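Coenzyme A transferase (Yersinia pestis, PDB 3S8D) probably transfers coenzyme A between an acyl-CoA and acetate. Local coordinates at residues M46-P51 with P208-P213; V252-N257 with V271-R276; T263-P268 with F293-G298. All coordinates share one frame; numbering follows the deposited sequence.

From the N terminus, residues 46-51 leave strand 41-44 ahead of helix 52-63 and wait 157 residues for their partner, 208-213; contact 1 thus brings the loop after the central strand 41-44 against the loop after the edge strand 201-204 of the seven-stranded parallel sheet. That excursion is closed before contacts 2 and 3 begin. These two cross: 252-257 comes first, then 263-268, then 271-276, which completes contact 2, and 293-298, which completes contact 3. Strand 265-266 runs straight into helix 268-275. Contact 3 also touches contact 1, where Phe47 meets Met297 and Met212 N probably hydrogen-bonds Gly298 O, whereas contact 2, farther out, touches contact 3 through Val271 on Leu266 but does not reach contact 1.

Contact 1: residues M46-P51 with P208-P213; sequences MFAAEP and PLIEMP
Phe47 lays its ring against Ile210, and that pair, with Ala48, makes the tight part of this contact between two loops. The CD1 methyl of Ile210 sits over the centre of the Phe47 ring, 3.9 Å from the centroid and only 9° off the normal, a well-formed CH-pi contact. One carbon further back, Ile210 CG1 comes to 3.6 Å from Phe47 CE2, so both CG1 and CD1 of the isoleucine meet the aromatic ring. The same branch also covers Ala48: CD1 lies 3.6 Å from Ala48 CA, and CG1 is 3.8 Å from Ala48 CB. With chi1 at 69°, CG1 is tucked between the backbone N and the carbonyl carbon of Ile210, which turns this arm rather than CG2 onto both residues. At the rim of the ring, in its plane, Glu211 O approaches Phe47 CZ at 3.8 Å.

The packing is looser to either side along 208-213. Leu209 brings just CD2 to 4.0 Å from Ala48 O, while the exposed Glu211 starts its side chain away from the other loop, and its OE2 accepts a hydrogen bond from Gln300 N. Tyr303 of helix 300-306 touches Ala48 and Leu209. Ile210 O and Met212 O likewise bond outside the contact, to Tyr303 OH and Gln299 NE2. With no hydrogen bond between them, the two loops are held to each other by van der Waals and CH-pi contact, close to Glu76, a residue seen binding coenzyme A.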
loop_
_atom_site.group_PDB
_atom_site.type_symbol
_atom_site.label_atom_id
_atom_site.label_comp_id
_atom_site.label_asym_id
_atom_site.label_seq_id
_atom_site.Cartn_x
_atom_site.Cartn_y
_atom_site.Cartn_z
HETATM N N MSE A 46 21.056 9.628 -7.169
HETATM C CA MSE A 46 20.730 9.821 -5.776
HETATM C C MSE A 46 22.013 10.033 -4.974
HETATM O O MSE A 46 23.054 9.451 -5.296
HETATM C CB MSE A 46 19.974 8.604 -5.245
HETATM C CG MSE A 46 18.650 8.324 -5.956
HETATM SE SE MSE A 46 17.699 7.019 -5.162
HETATM C CE MSE A 46 17.404 7.781 -3.586
ATOM N N PHE A 47 21.947 10.858 -3.933
ATOM C CA PHE A 47 23.062 10.981 -2.994
ATOM C C PHE A 47 24.445 11.047 -3.682
ATOM O O PHE A 47 24.756 12.006 -4.408
ATOM C CB PHE A 47 23.016 9.816 -1.998
ATOM C CG PHE A 47 23.815 10.054 -0.748
ATOM C CD1 PHE A 47 23.393 11.009 0.182
ATOM C CD2 PHE A 47 24.974 9.326 -0.493
ATOM C CE1 PHE A 47 24.111 11.249 1.340
ATOM C CE2 PHE A 47 25.712 9.550 0.669
ATOM C CZ PHE A 47 25.277 10.514 1.590
ATOM N N ALA A 48 25.257 10.011 -3.472
ATOM C CA ALA A 48 26.650 10.018 -3.917
ATOM C C ALA A 48 26.840 10.034 -5.435
ATOM O O ALA A 48 27.953 10.200 -5.927
ATOM C CB ALA A 48 27.408 8.860 -3.290
ATOM N N ALA A 49 25.757 9.872 -6.177
ATOM C CA ALA A 49 25.862 9.877 -7.625
ATOM C C ALA A 49 25.617 11.284 -8.174
ATOM O O ALA A 49 25.730 11.520 -9.376
ATOM C CB ALA A 49 24.901 8.864 -8.228
ATOM N N GLU A 50 25.277 12.216 -7.291
ATOM C CA GLU A 50 25.159 13.622 -7.689
ATOM C C GLU A 50 26.525 14.141 -8.140
ATOM O O GLU A 50 27.471 14.133 -7.355
ATOM C CB GLU A 50 24.636 14.476 -6.532
ATOM C CG GLU A 50 23.149 14.299 -6.229
ATOM C CD GLU A 50 22.731 15.012 -4.947
ATOM O OE1 GLU A 50 23.616 15.584 -4.265
ATOM O OE2 GLU A 50 21.524 15.000 -4.617
ATOM N N PRO A 51 26.611 14.612 -9.400
ATOM C CA PRO A 51 27.836 15.055 -10.102
ATOM C C PRO A 51 28.329 16.460 -9.727
ATOM O O PRO A 51 27.876 17.423 -10.351
ATOM C CB PRO A 51 27.422 15.041 -11.585
ATOM C CG PRO A 51 25.879 14.758 -11.600
ATOM C CD PRO A 51 25.393 14.844 -10.202
ATOM N N PRO A 208 37.064 11.894 -4.021
ATOM C CA PRO A 208 36.470 10.868 -3.156
ATOM C C PRO A 208 34.958 11.023 -3.138
ATOM O O PRO A 208 34.470 12.087 -3.509
ATOM C CB PRO A 208 37.058 11.187 -1.768
ATOM C CG PRO A 208 37.625 12.598 -1.886
ATOM C CD PRO A 208 38.066 12.709 -3.312
ATOM N N LEU A 209 34.233 9.987 -2.723
ATOM C CA LEU A 209 32.774 10.048 -2.689
ATOM C C LEU A 209 32.273 10.449 -1.305
ATOM O O LEU A 209 32.902 10.120 -0.293
ATOM C CB LEU A 209 32.160 8.702 -3.109
ATOM C CG LEU A 209 32.269 8.261 -4.576
ATOM C CD1 LEU A 209 31.499 6.955 -4.809
ATOM C CD2 LEU A 209 31.802 9.350 -5.555
ATOM N N ILE A 210 31.140 11.152 -1.271
ATOM C CA ILE A 210 30.532 11.584 -0.013
ATOM C C ILE A 210 30.122 10.392 0.836
ATOM O O ILE A 210 29.902 9.297 0.339
ATOM C CB ILE A 210 29.311 12.497 -0.232
ATOM C CG1 ILE A 210 28.152 11.705 -0.845
ATOM C CG2 ILE A 210 29.692 13.695 -1.107
ATOM C CD1 ILE A 210 27.062 12.589 -1.436
ATOM N N GLU A 211 30.028 10.613 2.131
ATOM C CA GLU A 211 29.924 9.502 3.042
ATOM C C GLU A 211 28.695 9.606 3.906
ATOM O O GLU A 211 28.155 10.697 4.137
ATOM C CB GLU A 211 31.165 9.434 3.934
ATOM C CG GLU A 211 32.473 9.183 3.192
ATOM C CD GLU A 211 33.556 8.635 4.122
ATOM O OE1 GLU A 211 33.486 8.914 5.344
ATOM O OE2 GLU A 211 34.461 7.913 3.636
HETATM N N MSE A 212 28.267 8.452 4.398
HETATM C CA MSE A 212 27.267 8.417 5.434
HETATM C C MSE A 212 28.003 8.387 6.770
HETATM O O MSE A 212 28.952 7.607 6.949
HETATM C CB MSE A 212 26.390 7.186 5.271
HETATM C CG MSE A 212 24.976 7.390 5.771
HETATM SE SE MSE A 212 23.944 6.059 5.153
HETATM C CE MSE A 212 24.913 4.621 5.664
ATOM N N PRO A 213 27.594 9.267 7.701
ATOM C CA PRO A 213 28.190 9.327 9.042
ATOM C C PRO A 213 27.878 8.086 9.866
ATOM O O PRO A 213 26.701 7.728 9.984
ATOM C CB PRO A 213 27.486 10.526 9.687
ATOM C CG PRO A 213 26.193 10.706 8.891
ATOM C CD PRO A 213 26.554 10.295 7.493
#

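Contact 2: residues V252-N257 with V271-R276; sequences VLKDRN and VDLIRR
Two positively charged side chains, Lys254 and Arg276, lie against each other here: the aliphatic part of the lysine passes over the guanidinium of the arginine. Lys254 CE stands 3.4 Å above the guanidinium plane, toward its rim, and 3.6 Å from Arg276 NH1, while Lys254 CB and CG run past Arg276 NE. The ammonium itself is carried beyond, with Lys254 NZ 4.8 Å from Arg276 NH1, because the lysine chain bends at chi3 (141°) and again at chi4 (110°). That bend takes NZ to Asp272, where it makes a long salt bridge of 4.0 Å with OD2. The other carboxylate oxygen, Asp272 OD1, receives a weak hydrogen bond from Arg275 NH2 at 3.4 Å, within a salt bridge one helical turn along. Asp272 therefore lies between two cations, and its negative charge probably eases the closeness of Lys254 and Arg276.

Beneath this charged layer the contact becomes apolar. Leu273 sends CD1 to 4.0 Å from Leu253 CB, and its CD2 reaches the backbone around Lys254. Leu253 continues inward onto Ala229 and Val232, so the leucine pair faces the interior while the charged ends lie at the surface.

Helix 268-275 is thus joined along one side to the loop that follows helix 244-250: a buried leucine contact topped by a surface salt-bridge network of Lys254, Asp272 and Arg275.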
loop_
_atom_site.group_PDB
_atom_site.type_symbol
_atom_site.label_atom_id
_atom_site.label_comp_id
_atom_site.label_asym_id
_atom_site.label_seq_id
_atom_site.Cartn_x
_atom_site.Cartn_y
_atom_site.Cartn_z
ATOM N N VAL A 252 25.102 -8.713 14.881
ATOM C CA VAL A 252 24.671 -9.898 15.622
ATOM C C VAL A 252 24.473 -11.063 14.656
ATOM O O VAL A 252 24.411 -12.230 15.069
ATOM C CB VAL A 252 23.350 -9.632 16.373
ATOM C CG1 VAL A 252 23.015 -10.787 17.334
ATOM C CG2 VAL A 252 23.419 -8.312 17.123
ATOM N N LEU A 253 24.384 -10.736 13.365
ATOM C CA LEU A 253 24.183 -11.747 12.332
ATOM C C LEU A 253 25.493 -12.296 11.725
ATOM O O LEU A 253 25.467 -13.085 10.777
ATOM C CB LEU A 253 23.250 -11.201 11.248
ATOM C CG LEU A 253 21.863 -10.765 11.734
ATOM C CD1 LEU A 253 21.032 -10.213 10.580
ATOM C CD2 LEU A 253 21.142 -11.914 12.430
ATOM N N LYS A 254 26.631 -11.879 12.276
ATOM C CA LYS A 254 27.927 -12.436 11.890
ATOM C C LYS A 254 27.927 -13.936 12.184
ATOM O O LYS A 254 28.692 -14.711 11.612
ATOM C CB LYS A 254 29.041 -11.747 12.680
ATOM C CG LYS A 254 29.133 -10.240 12.473
ATOM C CD LYS A 254 30.173 -9.612 13.402
ATOM C CE LYS A 254 30.965 -8.509 12.695
ATOM N NZ LYS A 254 30.649 -7.128 13.184
ATOM N N ASP A 255 27.045 -14.310 13.099
ATOM C CA ASP A 255 26.810 -15.679 13.533
ATOM C C ASP A 255 26.247 -16.597 12.418
ATOM O O ASP A 255 26.511 -17.811 12.392
ATOM C CB ASP A 255 25.790 -15.613 14.683
ATOM C CG ASP A 255 26.088 -16.599 15.802
ATOM O OD1 ASP A 255 27.119 -17.306 15.728
ATOM O OD2 ASP A 255 25.286 -16.660 16.764
ATOM N N ARG A 256 25.455 -16.019 11.513
ATOM C CA ARG A 256 24.617 -16.809 10.600
ATOM C C ARG A 256 25.312 -17.256 9.316
ATOM O O ARG A 256 26.409 -16.798 8.997
ATOM C CB ARG A 256 23.377 -16.011 10.199
ATOM C CG ARG A 256 22.692 -15.334 11.344
ATOM C CD ARG A 256 22.226 -16.345 12.361
ATOM N NE ARG A 256 21.547 -15.669 13.461
ATOM C CZ ARG A 256 20.266 -15.307 13.428
ATOM N NH1 ARG A 256 19.520 -15.567 12.350
ATOM N NH2 ARG A 256 19.729 -14.690 14.471
ATOM N N ASN A 257 24.643 -18.143 8.577
ATOM C CA ASN A 257 25.071 -18.499 7.228
ATOM C C ASN A 257 23.903 -18.503 6.247
ATOM O O ASN A 257 22.733 -18.633 6.643
ATOM C CB ASN A 257 25.784 -19.860 7.203
ATOM C CG ASN A 257 26.885 -19.961 8.250
ATOM O OD1 ASN A 257 27.997 -19.451 8.059
ATOM N ND2 ASN A 257 26.573 -20.611 9.375
ATOM N N VAL A 271 27.173 -4.926 3.694
ATOM C CA VAL A 271 28.381 -5.231 2.961
ATOM C C VAL A 271 29.351 -6.017 3.841
ATOM O O VAL A 271 30.016 -6.933 3.369
ATOM C CB VAL A 271 29.007 -3.949 2.370
ATOM C CG1 VAL A 271 30.398 -4.222 1.826
ATOM C CG2 VAL A 271 28.117 -3.414 1.257
ATOM N N ASP A 272 29.415 -5.683 5.124
ATOM C CA ASP A 272 30.267 -6.431 6.039
ATOM C C ASP A 272 29.826 -7.900 6.123
ATOM O O ASP A 272 30.662 -8.803 6.203
ATOM C CB ASP A 272 30.303 -5.762 7.419
ATOM C CG ASP A 272 31.105 -6.561 8.442
ATOM O OD1 ASP A 272 32.349 -6.408 8.481
ATOM O OD2 ASP A 272 30.490 -7.338 9.215
ATOM N N LEU A 273 28.522 -8.149 6.076
ATOM C CA LEU A 273 28.012 -9.525 6.027
ATOM C C LEU A 273 28.408 -10.253 4.728
ATOM O O LEU A 273 28.694 -11.458 4.730
ATOM C CB LEU A 273 26.492 -9.559 6.223
ATOM C CG LEU A 273 25.982 -9.135 7.599
ATOM C CD1 LEU A 273 24.530 -9.563 7.780
ATOM C CD2 LEU A 273 26.846 -9.735 8.700
ATOM N N ILE A 274 28.429 -9.531 3.614
ATOM C CA ILE A 274 28.919 -10.130 2.375
ATOM C C ILE A 274 30.405 -10.463 2.536
ATOM O O ILE A 274 30.853 -11.572 2.222
ATOM C CB ILE A 274 28.753 -9.200 1.149
ATOM C CG1 ILE A 274 27.272 -8.922 0.878
ATOM C CG2 ILE A 274 29.412 -9.825 -0.078
ATOM C CD1 ILE A 274 27.017 -7.941 -0.220
ATOM N N ARG A 275 31.160 -9.488 3.025
ATOM C CA ARG A 275 32.599 -9.636 3.168
ATOM C C ARG A 275 32.960 -10.803 4.092
ATOM O O ARG A 275 33.998 -11.433 3.918
ATOM C CB ARG A 275 33.212 -8.324 3.671
ATOM C CG ARG A 275 34.725 -8.336 3.825
ATOM C CD ARG A 275 35.228 -6.914 3.951
ATOM N NE ARG A 275 34.507 -6.201 5.003
ATOM C CZ ARG A 275 33.987 -4.982 4.871
ATOM N NH1 ARG A 275 34.101 -4.314 3.723
ATOM N NH2 ARG A 275 33.357 -4.427 5.898
ATOM N N ARG A 276 32.098 -11.096 5.059
ATOM C CA ARG A 276 32.353 -12.185 5.989
ATOM C C ARG A 276 31.949 -13.547 5.433
ATOM O O ARG A 276 32.232 -14.575 6.057
ATOM C CB ARG A 276 31.639 -11.937 7.324
ATOM C CG ARG A 276 32.159 -10.715 8.055
ATOM C CD ARG A 276 31.445 -10.460 9.365
ATOM N NE ARG A 276 31.812 -11.451 10.373
ATOM C CZ ARG A 276 32.867 -11.337 11.180
ATOM N NH1 ARG A 276 33.665 -10.271 11.098
ATOM N NH2 ARG A 276 33.129 -12.296 12.069
#

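Contact 3: residues T263-P268 with F293-G298; sequences TEVLNP and FTFAMG
A short parallel pair of strands, 265-266 and 295-296, forms this contact; Glu264, seen covalently linked to coenzyme A in a structure of this protein, immediately precedes strand 265-266. Val265 pairs with Phe295 and Leu266 with Ala296. Glu264 O accepts two backbone bonds: Phe295 N comes almost end-on to the carbonyl at 3.1 Å, and Thr294 N, at 2.8 Å, is tilted 34° from the carbonyl plane. The ladder then continues with Leu266 N to Phe295 O at 2.8 Å, lying in the carbonyl plane, and Met297 N to Leu266 O.

One face of the pair is built from Val265 and Phe295. Both Val265 methyls lie on the same side of the Phe295 ring plane: CG2 comes close at the rim, 3.3 Å from CE2, while CG1, farther off, lies over the face and also reaches Met297 CE. Leu266 and Ala296 point to the other face, where Leu266 CD2 rides above the centre of the Phe293 ring, 4.0 Å from the centroid and 11° off the normal. With chi1 at 65°, the Phe293 ring is folded in beside Leu266, whose CB also touches CG of that ring. Glu264 and Thr294 run side by side, CG to CG2, but their polar ends are held elsewhere: Glu264 OE2 by Asn321 ND2, Thr294 OG1 by Arg315 O.

Beyond Leu266 the chain enters helix 268-275, with Asn267 OD1 capping Leu270 N. Helix 300-306 covers Leu266 and Ala296 through Leu306, with Met302 also on Ala296; strand 312-314 adjoins Phe293, Met46 packs on Phe295, on the Val265 side, and Phe47 on Met297.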
loop_
_atom_site.group_PDB
_atom_site.type_symbol
_atom_site.label_atom_id
_atom_site.label_comp_id
_atom_site.label_asym_id
_atom_site.label_seq_id
_atom_site.Cartn_x
_atom_site.Cartn_y
_atom_site.Cartn_z
ATOM N N THR A 263 17.636 -5.595 -0.914
ATOM C CA THR A 263 17.538 -4.434 -0.052
ATOM C C THR A 263 17.385 -3.193 -0.937
ATOM O O THR A 263 17.848 -3.172 -2.074
ATOM C CB THR A 263 18.787 -4.336 0.890
ATOM O OG1 THR A 263 18.595 -3.330 1.897
ATOM C CG2 THR A 263 20.054 -3.985 0.098
ATOM N N GLU A 264 16.705 -2.175 -0.429
ATOM C CA GLU A 264 16.567 -0.915 -1.173
ATOM C C GLU A 264 17.944 -0.244 -1.210
ATOM O O GLU A 264 18.484 0.084 -2.283
ATOM C CB GLU A 264 15.526 0.019 -0.511
ATOM C CG GLU A 264 15.444 1.424 -1.132
ATOM C CD GLU A 264 14.448 2.361 -0.402
ATOM O OE1 GLU A 264 14.871 3.423 0.130
ATOM O OE2 GLU A 264 13.233 2.053 -0.384
ATOM N N VAL A 265 18.515 -0.071 -0.022
ATOM C CA VAL A 265 19.821 0.555 0.107
ATOM C C VAL A 265 20.889 -0.431 0.595
ATOM O O VAL A 265 20.730 -1.092 1.640
ATOM C CB VAL A 265 19.753 1.751 1.058
ATOM C CG1 VAL A 265 21.083 2.471 1.105
ATOM C CG2 VAL A 265 18.646 2.696 0.597
ATOM N N LEU A 266 21.982 -0.521 -0.162
ATOM C CA LEU A 266 23.130 -1.259 0.323
ATOM C C LEU A 266 23.934 -0.414 1.321
ATOM O O LEU A 266 24.463 0.657 0.985
ATOM C CB LEU A 266 23.998 -1.738 -0.835
ATOM C CG LEU A 266 25.022 -2.813 -0.455
ATOM C CD1 LEU A 266 24.359 -4.043 0.186
ATOM C CD2 LEU A 266 25.821 -3.199 -1.692
ATOM N N ASN A 267 24.028 -0.910 2.551
ATOM C CA ASN A 267 24.692 -0.171 3.620
ATOM C C ASN A 267 25.948 -0.901 4.138
ATOM O O ASN A 267 26.145 -2.094 3.861
ATOM C CB ASN A 267 23.693 0.144 4.755
ATOM C CG ASN A 267 23.368 -1.076 5.622
ATOM O OD1 ASN A 267 23.675 -2.210 5.256
ATOM N ND2 ASN A 267 22.745 -0.843 6.778
ATOM N N PRO A 268 26.817 -0.181 4.867
ATOM C CA PRO A 268 28.063 -0.783 5.367
ATOM C C PRO A 268 27.836 -2.070 6.160
ATOM O O PRO A 268 28.622 -3.000 6.022
ATOM C CB PRO A 268 28.634 0.309 6.269
ATOM C CG PRO A 268 28.167 1.573 5.622
ATOM C CD PRO A 268 26.775 1.272 5.111
ATOM N N PHE A 293 20.376 -4.574 -4.514
ATOM C CA PHE A 293 20.088 -3.301 -3.870
ATOM C C PHE A 293 19.731 -2.334 -5.016
ATOM O O PHE A 293 20.015 -2.623 -6.190
ATOM C CB PHE A 293 21.331 -2.832 -3.092
ATOM C CG PHE A 293 22.509 -2.522 -3.978
ATOM C CD1 PHE A 293 22.895 -1.203 -4.207
ATOM C CD2 PHE A 293 23.199 -3.542 -4.628
ATOM C CE1 PHE A 293 23.969 -0.912 -5.056
ATOM C CE2 PHE A 293 24.275 -3.263 -5.488
ATOM C CZ PHE A 293 24.664 -1.957 -5.702
ATOM N N THR A 294 19.108 -1.202 -4.720
ATOM C CA THR A 294 18.788 -0.280 -5.813
ATOM C C THR A 294 19.675 0.971 -5.778
ATOM O O THR A 294 19.837 1.652 -6.797
ATOM C CB THR A 294 17.292 0.109 -5.840
ATOM O OG1 THR A 294 16.977 0.724 -7.104
ATOM C CG2 THR A 294 16.966 1.055 -4.684
ATOM N N PHE A 295 20.227 1.279 -4.604
ATOM C CA PHE A 295 21.361 2.194 -4.537
ATOM C C PHE A 295 22.163 1.956 -3.262
ATOM O O PHE A 295 21.720 1.228 -2.366
ATOM C CB PHE A 295 20.942 3.659 -4.728
ATOM C CG PHE A 295 20.263 4.266 -3.542
ATOM C CD1 PHE A 295 20.946 5.175 -2.739
ATOM C CD2 PHE A 295 18.937 3.948 -3.229
ATOM C CE1 PHE A 295 20.326 5.758 -1.627
ATOM C CE2 PHE A 295 18.307 4.530 -2.120
ATOM C CZ PHE A 295 19.007 5.432 -1.317
ATOM N N ALA A 296 23.360 2.523 -3.203
ATOM C CA ALA A 296 24.266 2.247 -2.095
ATOM C C ALA A 296 24.718 3.537 -1.425
ATOM O O ALA A 296 24.945 4.552 -2.095
ATOM C CB ALA A 296 25.471 1.436 -2.571
HETATM N N MSE A 297 24.822 3.490 -0.097
HETATM C CA MSE A 297 25.293 4.612 0.701
HETATM C C MSE A 297 26.199 4.062 1.790
HETATM O O MSE A 297 25.839 3.074 2.450
HETATM C CB MSE A 297 24.119 5.353 1.361
HETATM C CG MSE A 297 23.353 6.297 0.445
HETATM SE SE MSE A 297 22.227 7.415 1.337
HETATM C CE MSE A 297 21.407 6.236 2.407
ATOM N N GLY A 298 27.359 4.689 1.988
ATOM C CA GLY A 298 28.214 4.324 3.110
ATOM C C GLY A 298 29.458 5.176 3.263
ATOM O O GLY A 298 29.399 6.405 3.212
#